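M32 carboxypeptidase (Chitinophagaceae bacterium, PDB 7A03) probably acts as a metal-dependent carboxypeptidase of the M32 (Taq) family, removing amino acids one at a time from the C-terminal end of peptides. Local coordinates at residues L105-E108 and I109-T113; Q130-E133 and P134-R138; R138-E141 and L142-E146; Q407-H410 and W411-S415. All blocks are in the same frame, centred on the assembly; numbering follows the deposited sequence.

In the fold
Contacts 1, 2 and 3 lie on two consecutive helices, 103-126 and 129-150. Contact 4 is in the loop between helices 382-394 and 420-439. The centres of contacts 1 and 3 are about 10 Å apart, and A112 CB meets L142 CD1 at 3.5 Å. Contacts 2 and 3 share R138. The loop packs on all three: T113 CG2 lies on S412 O, L136 on W411 and M139 on G414. K143 NZ approaches G414 O at 2.7 Å, probably as a hydrogen bond. H413 and S415 of contact 4 bind a glycerol, probably from the crystallisation liquor. H267, E268 and H271 form an HExxH pattern, probably the metal site, with no metal bound.

Contact 1 of 4, residues L105-E108 and I109-T113; sequences LVAE and ISEAT
L105 and I109 make the apolar part of this contact, one helical turn apart. L105 CD1 lies 3.9 Å from I109 CG1, and the two meet at a slant. L105 has CG anti to its backbone N (chi1 -179°), which swings the isobutyl group along the helix to meet I109. The CG1 branch of I109 instead lies beside its own backbone N, with CG1 3.2 Å from L105 O. L105 also packs on V149 of helix 129-150.

The backbone bonds are those of a regular alpha-helix, each N-H reaching the carbonyl four residues back. I109 N binds L105 O at 2.9 Å, S110 N binds V106 O at 3.0 Å, E111 N binds A107 O and A112 N binds E108 O. All four are fairly straight. The segment belongs to helix 103-126, which pairs with helix 129-150 in this largely helical M32 fold. A112 touches L142 of that neighbour, and T113 touches M139.

One side-chain bond adds to the helical pattern. T113 OG1 donates to I109 O at 2.7 Å, while T113 N donates to the same oxygen at 2.9 Å. The two donors come from opposite faces of the carbonyl plane, so a single residue grips I109 O twice.

E111 is exposed, E108 only partly, as it leans on L142. E111 runs back, extended, alongside the preceding turn, with CG 3.1 Å from A107 O and OE2 near A107 CB. E108 and E111 keep their like charges apart, with E108 OE2 6.5 Å from E111 OE1.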
loop_
_atom_site.group_PDB
_atom_site.type_symbol
_atom_site.label_atom_id
_atom_site.label_comp_id
_atom_site.label_asym_id
_atom_site.label_seq_id
_atom_site.Cartn_x
_atom_site.Cartn_y
_atom_site.Cartn_z
ATOM N N LEU A 105 -22.766 -17.876 1.521
ATOM C CA LEU A 105 -21.624 -17.361 0.766
ATOM C C LEU A 105 -20.477 -16.943 1.682
ATOM O O LEU A 105 -19.307 -17.216 1.389
ATOM C CB LEU A 105 -22.056 -16.196 -0.122
ATOM C CG LEU A 105 -20.908 -15.626 -0.967
ATOM C CD1 LEU A 105 -20.285 -16.734 -1.826
ATOM C CD2 LEU A 105 -21.402 -14.463 -1.830
ATOM N N VAL A 106 -20.782 -16.281 2.805
ATOM C CA VAL A 106 -19.738 -15.932 3.769
ATOM C C VAL A 106 -19.005 -17.185 4.237
ATOM O O VAL A 106 -17.768 -17.238 4.256
ATOM C CB VAL A 106 -20.335 -15.142 4.950
ATOM C CG1 VAL A 106 -19.232 -14.709 5.905
ATOM C CG2 VAL A 106 -21.131 -13.940 4.446
ATOM N N ALA A 107 -19.768 -18.225 4.606
ATOM C CA ALA A 107 -19.135 -19.453 5.077
ATOM C C ALA A 107 -18.305 -20.115 3.978
ATOM O O ALA A 107 -17.193 -20.598 4.238
ATOM C CB ALA A 107 -20.199 -20.412 5.616
ATOM N N GLU A 108 -18.831 -20.144 2.748
ATOM C CA GLU A 108 -18.106 -20.740 1.625
ATOM C C GLU A 108 -16.801 -20.003 1.348
ATOM O O GLU A 108 -15.763 -20.634 1.115
ATOM C CB GLU A 108 -18.987 -20.755 0.381
ATOM C CG GLU A 108 -20.126 -21.760 0.459
ATOM C CD GLU A 108 -21.196 -21.493 -0.569
ATOM O OE1 GLU A 108 -21.095 -20.473 -1.281
ATOM O OE2 GLU A 108 -22.146 -22.300 -0.664
ATOM N N ILE A 109 -16.835 -18.666 1.375
ATOM C CA ILE A 109 -15.625 -17.874 1.170
ATOM C C ILE A 109 -14.604 -18.163 2.263
ATOM O O ILE A 109 -13.406 -18.306 1.990
ATOM C CB ILE A 109 -15.964 -16.373 1.064
ATOM C CG1 ILE A 109 -16.734 -16.083 -0.231
ATOM C CG2 ILE A 109 -14.694 -15.521 1.147
ATOM C CD1 ILE A 109 -17.067 -14.622 -0.443
ATOM N N SER A 110 -15.059 -18.282 3.517
ATOM C CA SER A 110 -14.133 -18.588 4.602
ATOM C C SER A 110 -13.482 -19.961 4.410
ATOM O O SER A 110 -12.259 -20.116 4.566
ATOM C CB SER A 110 -14.857 -18.489 5.951
ATOM O OG SER A 110 -13.992 -18.802 7.026
ATOM N N GLU A 111 -14.288 -20.971 4.075
ATOM C CA GLU A 111 -13.756 -22.319 3.880
ATOM C C GLU A 111 -12.760 -22.345 2.724
ATOM O O GLU A 111 -11.672 -22.930 2.829
ATOM C CB GLU A 111 -14.900 -23.298 3.606
ATOM C CG GLU A 111 -15.961 -23.401 4.701
ATOM C CD GLU A 111 -17.268 -24.020 4.201
ATOM O OE1 GLU A 111 -17.302 -24.515 3.052
ATOM O OE2 GLU A 111 -18.269 -24.002 4.951
ATOM N N ALA A 112 -13.114 -21.691 1.615
ATOM C CA ALA A 112 -12.243 -21.677 0.447
ATOM C C ALA A 112 -10.959 -20.905 0.713
ATOM O O ALA A 112 -9.907 -21.253 0.169
ATOM C CB ALA A 112 -12.987 -21.100 -0.755
ATOM N N THR A 113 -11.011 -19.875 1.560
ATOM C CA THR A 113 -9.784 -19.173 1.919
ATOM C C THR A 113 -8.862 -20.058 2.755
ATOM O O THR A 113 -7.645 -20.081 2.532
ATOM C CB THR A 113 -10.107 -17.859 2.633
ATOM O OG1 THR A 113 -11.004 -17.079 1.831
ATOM C CG2 THR A 113 -8.832 -17.053 2.855
#

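Contact 2 of 4, residues Q130-E133 and P134-R138; sequences QVFE and PALAR
F132 and L136 form the tight part of this turn, near the start of helix 129-150. The helix is kinked at P134, whose N has no hydrogen for the Q130 carbonyl and whose CD lies 3.4 Å from Q130 O.

On the packed side, L136 CB sits over one face of the F132 ring in a CH-pi contact, 4.2 Å from the centroid and 27° off the normal. L136 CD1 also touches CE2 and CZ. W120 of helix 103-126 meets the F132 ring edge-to-face, and W411 packs on L136. E133 is buried as well. Its chain bends at chi2 (-79°), which brings OE1 back beside the proline ring and OE2 to 3.7 Å from A137 CB. OE2 is paired with K380 in a salt bridge.

The regular helical bonds resume with L136 N to F132 O and A137 N to E133 O. Q130 and P134 form the exposed side. A135 N also lacks a bond to the turn before, and a water bridges the break. That water accepts from A135 N at 2.8 Å and donates to V131 O at 2.7 Å.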
loop_
_atom_site.group_PDB
_atom_site.type_symbol
_atom_site.label_atom_id
_atom_site.label_comp_id
_atom_site.label_asym_id
_atom_site.label_seq_id
_atom_site.Cartn_x
_atom_site.Cartn_y
_atom_site.Cartn_z
ATOM N N GLN A 130 0.100 -26.309 -10.210
ATOM C CA GLN A 130 -1.044 -27.209 -10.307
ATOM C C GLN A 130 -1.479 -27.740 -8.949
ATOM O O GLN A 130 -2.629 -28.163 -8.802
ATOM C CB GLN A 130 -0.759 -28.346 -11.294
ATOM C CG GLN A 130 -0.448 -27.867 -12.706
ATOM C CD GLN A 130 -1.591 -27.077 -13.332
ATOM O OE1 GLN A 130 -2.738 -27.153 -12.889
ATOM N NE2 GLN A 130 -1.274 -26.302 -14.366
ATOM N N VAL A 131 -0.591 -27.712 -7.954
ATOM C CA VAL A 131 -0.994 -28.030 -6.588
ATOM C C VAL A 131 -1.978 -26.989 -6.070
ATOM O O VAL A 131 -2.954 -27.318 -5.382
ATOM C CB VAL A 131 0.250 -28.144 -5.687
ATOM C CG1 VAL A 131 -0.150 -28.187 -4.227
ATOM C CG2 VAL A 131 1.063 -29.373 -6.059
ATOM N N PHE A 132 -1.738 -25.718 -6.396
ATOM C CA PHE A 132 -2.593 -24.620 -5.965
ATOM C C PHE A 132 -3.842 -24.488 -6.822
ATOM O O PHE A 132 -4.829 -23.900 -6.369
ATOM C CB PHE A 132 -1.773 -23.322 -6.036
ATOM C CG PHE A 132 -2.471 -22.099 -5.486
ATOM C CD1 PHE A 132 -2.995 -22.088 -4.206
ATOM C CD2 PHE A 132 -2.560 -20.939 -6.249
ATOM C CE1 PHE A 132 -3.618 -20.950 -3.698
ATOM C CE2 PHE A 132 -3.184 -19.804 -5.750
ATOM C CZ PHE A 132 -3.712 -19.810 -4.472
ATOM N N GLU A 133 -3.822 -25.034 -8.037
ATOM C CA GLU A 133 -4.864 -24.714 -9.011
ATOM C C GLU A 133 -6.292 -25.017 -8.557
ATOM O O GLU A 133 -7.174 -24.179 -8.813
ATOM C CB GLU A 133 -4.532 -25.327 -10.378
ATOM C CG GLU A 133 -5.424 -24.849 -11.494
ATOM C CD GLU A 133 -6.779 -25.544 -11.496
ATOM O OE1 GLU A 133 -6.881 -26.672 -10.973
ATOM O OE2 GLU A 133 -7.755 -24.947 -11.983
ATOM N N PRO A 134 -6.608 -26.170 -7.952
ATOM C CA PRO A 134 -8.010 -26.399 -7.546
ATOM C C PRO A 134 -8.530 -25.392 -6.529
ATOM O O PRO A 134 -9.660 -24.889 -6.670
ATOM C CB PRO A 134 -7.984 -27.837 -7.004
ATOM C CG PRO A 134 -6.835 -28.478 -7.705
ATOM C CD PRO A 134 -5.797 -27.393 -7.813
ATOM N N ALA A 135 -7.733 -25.089 -5.499
ATOM C CA ALA A 135 -8.136 -24.084 -4.517
ATOM C C ALA A 135 -8.351 -22.726 -5.176
ATOM O O ALA A 135 -9.317 -22.018 -4.862
ATOM C CB ALA A 135 -7.109 -23.987 -3.389
ATOM N N LEU A 136 -7.475 -22.357 -6.117
ATOM C CA LEU A 136 -7.636 -21.075 -6.799
ATOM C C LEU A 136 -8.880 -21.066 -7.680
ATOM O O LEU A 136 -9.562 -20.042 -7.791
ATOM C CB LEU A 136 -6.384 -20.732 -7.611
ATOM C CG LEU A 136 -6.414 -19.328 -8.226
ATOM C CD1 LEU A 136 -6.423 -18.266 -7.130
ATOM C CD2 LEU A 136 -5.251 -19.103 -9.197
ATOM N N ALA A 137 -9.196 -22.196 -8.315
ATOM C CA ALA A 137 -10.413 -22.280 -9.115
ATOM C C ALA A 137 -11.654 -22.084 -8.249
ATOM O O ALA A 137 -12.581 -21.353 -8.629
ATOM C CB ALA A 137 -10.470 -23.636 -9.817
ATOM N N ARG A 138 -11.680 -22.731 -7.080
ATOM C CA ARG A 138 -12.775 -22.539 -6.127
ATOM C C ARG A 138 -12.882 -21.075 -5.693
ATOM O O ARG A 138 -13.977 -20.487 -5.691
ATOM C CB ARG A 138 -12.559 -23.465 -4.927
ATOM C CG ARG A 138 -13.546 -23.302 -3.779
ATOM C CD ARG A 138 -14.984 -23.450 -4.228
ATOM N NE ARG A 138 -15.874 -23.597 -3.077
ATOM C CZ ARG A 138 -17.201 -23.610 -3.151
ATOM N NH1 ARG A 138 -17.807 -23.480 -4.323
ATOM N NH2 ARG A 138 -17.923 -23.747 -2.046
HETATM O O HOH W 1 -5.471 -26.590 -4.652
#

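Contact 3 of 4, residues R138-E141 and L142-E146; sequences RMVE and LKRKE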
loop_
_atom_site.group_PDB
_atom_site.type_symbol
_atom_site.label_atom_id
_atom_site.label_comp_id
_atom_site.label_asym_id
_atom_site.label_seq_id
_atom_site.Cartn_x
_atom_site.Cartn_y
_atom_site.Cartn_z
ATOM N N ARG A 138 -11.680 -22.731 -7.080
ATOM C CA ARG A 138 -12.775 -22.539 -6.127
ATOM C C ARG A 138 -12.882 -21.075 -5.693
ATOM O O ARG A 138 -13.977 -20.487 -5.691
ATOM C CB ARG A 138 -12.559 -23.465 -4.927
ATOM C CG ARG A 138 -13.546 -23.302 -3.779
ATOM C CD ARG A 138 -14.984 -23.450 -4.228
ATOM N NE ARG A 138 -15.874 -23.597 -3.077
ATOM C CZ ARG A 138 -17.201 -23.610 -3.151
ATOM N NH1 ARG A 138 -17.807 -23.480 -4.323
ATOM N NH2 ARG A 138 -17.923 -23.747 -2.046
ATOM N N MET A 139 -11.743 -20.471 -5.333
ATOM C CA MET A 139 -11.715 -19.064 -4.938
ATOM C C MET A 139 -12.297 -18.170 -6.026
ATOM O O MET A 139 -13.122 -17.290 -5.750
ATOM C CB MET A 139 -10.279 -18.641 -4.628
ATOM C CG MET A 139 -10.138 -17.174 -4.205
ATOM S SD MET A 139 -11.020 -16.814 -2.667
ATOM C CE MET A 139 -9.950 -17.617 -1.490
ATOM N N VAL A 140 -11.879 -18.383 -7.277
ATOM C CA VAL A 140 -12.338 -17.540 -8.375
ATOM C C VAL A 140 -13.842 -17.687 -8.583
ATOM O O VAL A 140 -14.549 -16.698 -8.821
ATOM C CB VAL A 140 -11.533 -17.842 -9.658
ATOM C CG1 VAL A 140 -12.183 -17.195 -10.884
ATOM C CG2 VAL A 140 -10.105 -17.358 -9.499
ATOM N N GLU A 141 -14.352 -18.927 -8.527
ATOM C CA GLU A 141 -15.795 -19.135 -8.638
ATOM C C GLU A 141 -16.548 -18.341 -7.574
ATOM O O GLU A 141 -17.540 -17.649 -7.867
ATOM C CB GLU A 141 -16.124 -20.624 -8.497
ATOM C CG GLU A 141 -15.516 -21.528 -9.552
ATOM C CD GLU A 141 -16.105 -22.931 -9.527
ATOM O OE1 GLU A 141 -16.852 -23.252 -8.574
ATOM O OE2 GLU A 141 -15.813 -23.715 -10.458
ATOM N N LEU A 142 -16.076 -18.422 -6.327
ATOM C CA LEU A 142 -16.760 -17.709 -5.252
ATOM C C LEU A 142 -16.659 -16.198 -5.438
ATOM O O LEU A 142 -17.608 -15.460 -5.138
ATOM C CB LEU A 142 -16.234 -18.165 -3.891
ATOM C CG LEU A 142 -16.678 -19.583 -3.500
ATOM C CD1 LEU A 142 -16.006 -20.058 -2.219
ATOM C CD2 LEU A 142 -18.190 -19.622 -3.360
ATOM N N LYS A 143 -15.539 -15.724 -5.982
ATOM C CA LYS A 143 -15.375 -14.287 -6.182
ATOM C C LYS A 143 -16.328 -13.772 -7.251
ATOM O O LYS A 143 -16.848 -12.655 -7.148
ATOM C CB LYS A 143 -13.923 -13.981 -6.548
ATOM C CG LYS A 143 -12.983 -14.034 -5.371
ATOM C CD LYS A 143 -13.131 -12.777 -4.516
ATOM C CE LYS A 143 -12.881 -13.054 -3.056
ATOM N NZ LYS A 143 -12.854 -11.750 -2.345
ATOM N N ARG A 144 -16.580 -14.577 -8.288
ATOM C CA ARG A 144 -17.568 -14.170 -9.284
ATOM C C ARG A 144 -18.971 -14.110 -8.679
ATOM O O ARG A 144 -19.716 -13.132 -8.898
ATOM C CB ARG A 144 -17.500 -15.086 -10.509
ATOM C CG ARG A 144 -16.063 -15.222 -11.043
ATOM C CD ARG A 144 -15.995 -16.095 -12.275
ATOM N NE ARG A 144 -16.880 -15.597 -13.315
ATOM C CZ ARG A 144 -17.221 -16.288 -14.395
ATOM N NH1 ARG A 144 -16.740 -17.509 -14.578
ATOM N NH2 ARG A 144 -18.036 -15.751 -15.289
ATOM N N LYS A 145 -19.328 -15.122 -7.870
ATOM C CA LYS A 145 -20.580 -15.032 -7.111
ATOM C C LYS A 145 -20.634 -13.740 -6.291
ATOM O O LYS A 145 -21.663 -13.045 -6.254
ATOM C CB LYS A 145 -20.748 -16.254 -6.197
ATOM C CG LYS A 145 -21.399 -17.453 -6.857
ATOM C CD LYS A 145 -22.914 -17.271 -6.964
ATOM C CE LYS A 145 -23.580 -18.463 -7.652
ATOM N NZ LYS A 145 -23.203 -19.768 -7.042
ATOM N N GLU A 146 -19.515 -13.391 -5.654
ATOM C CA GLU A 146 -19.459 -12.180 -4.846
ATOM C C GLU A 146 -19.690 -10.933 -5.692
ATOM O O GLU A 146 -20.321 -9.974 -5.230
ATOM C CB GLU A 146 -18.109 -12.106 -4.134
ATOM C CG GLU A 146 -18.025 -11.031 -3.057
ATOM C CD GLU A 146 -16.725 -11.076 -2.309
ATOM O OE1 GLU A 146 -15.782 -11.747 -2.780
ATOM O OE2 GLU A 146 -16.645 -10.446 -1.238
#
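The R138 guanidinium has L142 CD1 over one face, 3.6 Å above the plane and offset toward the rim. CD1 lies nearest R138 NE, at 3.6 Å. L142 CD2 reaches the same group at NH1, 4.0 Å away, so both methyls of the leucine touch the flat group. R138 bends at chi2 (55°), and this turns the rest of the chain along the helix over L142.

The turn lies in the middle of helix 129-150, whose R138 also packs on A112 of helix 103-126. Regular alpha-helical bonds run through it, from L142 N to R138 O, K143 N to M139 O, R144 N to V140 O and K145 N to E141 O.

On the buried side, M139 SD passes 4.2 Å from K143 CE. F416 packs on M139, V140 and K143. K143 bends at chi2 and chi3, and its NZ makes a salt bridge with E146 OE1 at 3.0 Å, using the syn lone pair of that oxygen. NZ also bonds to G414 O, while E146 OE2 is hydrogen-bonded to Y101 OH.

Contact 4 of 4, residues Q407-H410 and W411-S415; sequences QDIH and WSHGS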
loop_
_atom_site.group_PDB
_atom_site.type_symbol
_atom_site.label_atom_id
_atom_site.label_comp_id
_atom_site.label_asym_id
_atom_site.label_seq_id
_atom_site.Cartn_x
_atom_site.Cartn_y
_atom_site.Cartn_z
ATOM N N GLN A 407 4.216 -16.347 -6.507
ATOM C CA GLN A 407 5.053 -15.481 -5.680
ATOM C C GLN A 407 4.250 -14.685 -4.654
ATOM O O GLN A 407 4.745 -14.428 -3.553
ATOM C CB GLN A 407 5.906 -14.547 -6.546
ATOM C CG GLN A 407 5.123 -13.598 -7.455
ATOM C CD GLN A 407 6.053 -12.730 -8.301
ATOM O OE1 GLN A 407 6.367 -11.603 -7.930
ATOM N NE2 GLN A 407 6.514 -13.270 -9.429
ATOM N N ASP A 408 3.037 -14.267 -4.994
ATOM C CA ASP A 408 2.289 -13.321 -4.178
ATOM C C ASP A 408 1.133 -14.025 -3.482
ATOM O O ASP A 408 0.451 -14.863 -4.081
ATOM C CB ASP A 408 1.774 -12.149 -5.022
ATOM C CG ASP A 408 2.840 -11.107 -5.258
ATOM O OD1 ASP A 408 3.714 -10.955 -4.381
ATOM O OD2 ASP A 408 2.806 -10.430 -6.312
ATOM N N ILE A 409 0.921 -13.666 -2.210
ATOM C CA ILE A 409 -0.056 -14.341 -1.356
ATOM C C ILE A 409 -1.482 -13.863 -1.570
ATOM O O ILE A 409 -2.419 -14.525 -1.100
ATOM C CB ILE A 409 0.355 -14.134 0.115
ATOM C CG1 ILE A 409 -0.292 -15.183 1.030
ATOM C CG2 ILE A 409 0.026 -12.711 0.575
ATOM C CD1 ILE A 409 0.291 -15.188 2.454
ATOM N N HIS A 410 -1.674 -12.763 -2.307
ATOM C CA HIS A 410 -2.944 -12.043 -2.282
ATOM C C HIS A 410 -4.113 -12.947 -2.648
ATOM O O HIS A 410 -5.141 -12.959 -1.956
ATOM C CB HIS A 410 -2.873 -10.805 -3.186
ATOM C CG HIS A 410 -1.833 -9.812 -2.760
ATOM N ND1 HIS A 410 -0.498 -10.136 -2.638
ATOM C CD2 HIS A 410 -1.933 -8.503 -2.427
ATOM C CE1 HIS A 410 0.179 -9.071 -2.246
ATOM N NE2 HIS A 410 -0.670 -8.066 -2.111
ATOM N N TRP A 411 -3.961 -13.741 -3.711
ATOM C CA TRP A 411 -5.071 -14.546 -4.202
ATOM C C TRP A 411 -5.480 -15.603 -3.188
ATOM O O TRP A 411 -6.673 -15.874 -3.020
ATOM C CB TRP A 411 -4.709 -15.185 -5.541
ATOM C CG TRP A 411 -4.579 -14.174 -6.653
ATOM C CD1 TRP A 411 -5.051 -12.895 -6.655
ATOM C CD2 TRP A 411 -3.959 -14.374 -7.921
ATOM N NE1 TRP A 411 -4.744 -12.272 -7.845
ATOM C CE2 TRP A 411 -4.083 -13.166 -8.644
ATOM C CE3 TRP A 411 -3.307 -15.454 -8.519
ATOM C CZ2 TRP A 411 -3.582 -13.016 -9.933
ATOM C CZ3 TRP A 411 -2.809 -15.301 -9.798
ATOM C CH2 TRP A 411 -2.943 -14.092 -10.486
ATOM N N SER A 412 -4.505 -16.202 -2.490
ATOM C CA SER A 412 -4.848 -17.182 -1.459
ATOM C C SER A 412 -5.630 -16.556 -0.315
ATOM O O SER A 412 -6.356 -17.269 0.393
ATOM C CB SER A 412 -3.592 -17.900 -0.946
ATOM O OG SER A 412 -2.829 -17.086 -0.079
ATOM N N HIS A 413 -5.516 -15.244 -0.126
ATOM C CA HIS A 413 -6.262 -14.535 0.902
ATOM C C HIS A 413 -7.632 -14.098 0.424
ATOM O O HIS A 413 -8.404 -13.556 1.229
ATOM C CB HIS A 413 -5.526 -13.261 1.304
ATOM C CG HIS A 413 -4.355 -13.480 2.206
ATOM N ND1 HIS A 413 -3.417 -12.494 2.438
ATOM C CD2 HIS A 413 -3.984 -14.540 2.965
ATOM C CE1 HIS A 413 -2.508 -12.946 3.284
ATOM N NE2 HIS A 413 -2.828 -14.183 3.619
ATOM N N GLY A 414 -7.933 -14.289 -0.857
ATOM C CA GLY A 414 -9.153 -13.789 -1.446
ATOM C C GLY A 414 -9.104 -12.329 -1.823
ATOM O O GLY A 414 -10.154 -11.733 -2.068
ATOM N N SER A 415 -7.906 -11.737 -1.885
ATOM C CA SER A 415 -7.757 -10.304 -2.125
ATOM C C SER A 415 -7.639 -10.056 -3.626
ATOM O O SER A 415 -6.551 -9.943 -4.193
ATOM C CB SER A 415 -6.591 -9.717 -1.333
ATOM O OG SER A 415 -6.530 -10.234 -0.008
HETATM O O HOH W 2 -1.605 -13.246 -5.482
#
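I409 lies across one face of the H413 imidazole. Its CG1 makes a CH-pi contact, 4.0 Å from the ring centroid and 22° off the normal. CD1 comes closer to one ring atom, 3.5 Å from H413 NE2. With CG1 anti to the backbone N (chi1 -160°), CG1 comes over the ring face, and CG2 touches CE1 near the rim.

S412 turns its hydroxyl back to the I409 carbonyl. OG donates to I409 O at 2.8 Å, in the carbonyl plane and on a lone pair. H410 O is held by two backbone donors from opposite faces of its plane, S415 N at 3.0 Å and H413 N at 3.0 Å. G414 N also bonds W411 O, with G414 at positive phi (81°), a Schellman motif closing the helical turn 410-413. The W411 ring stacks on F416. A water bridges W411 N and D408 O, the latter bond weak, and lies over a face of the indole.

H410 NE2 bonds to Y422, and D408 to R350 and R365 in salt bridges. H413 ND1 and S415 OG bond one glycerol oxygen. The glycerol, probably from the crystallisation liquor, may mark a polar spot for hydroxyl groups.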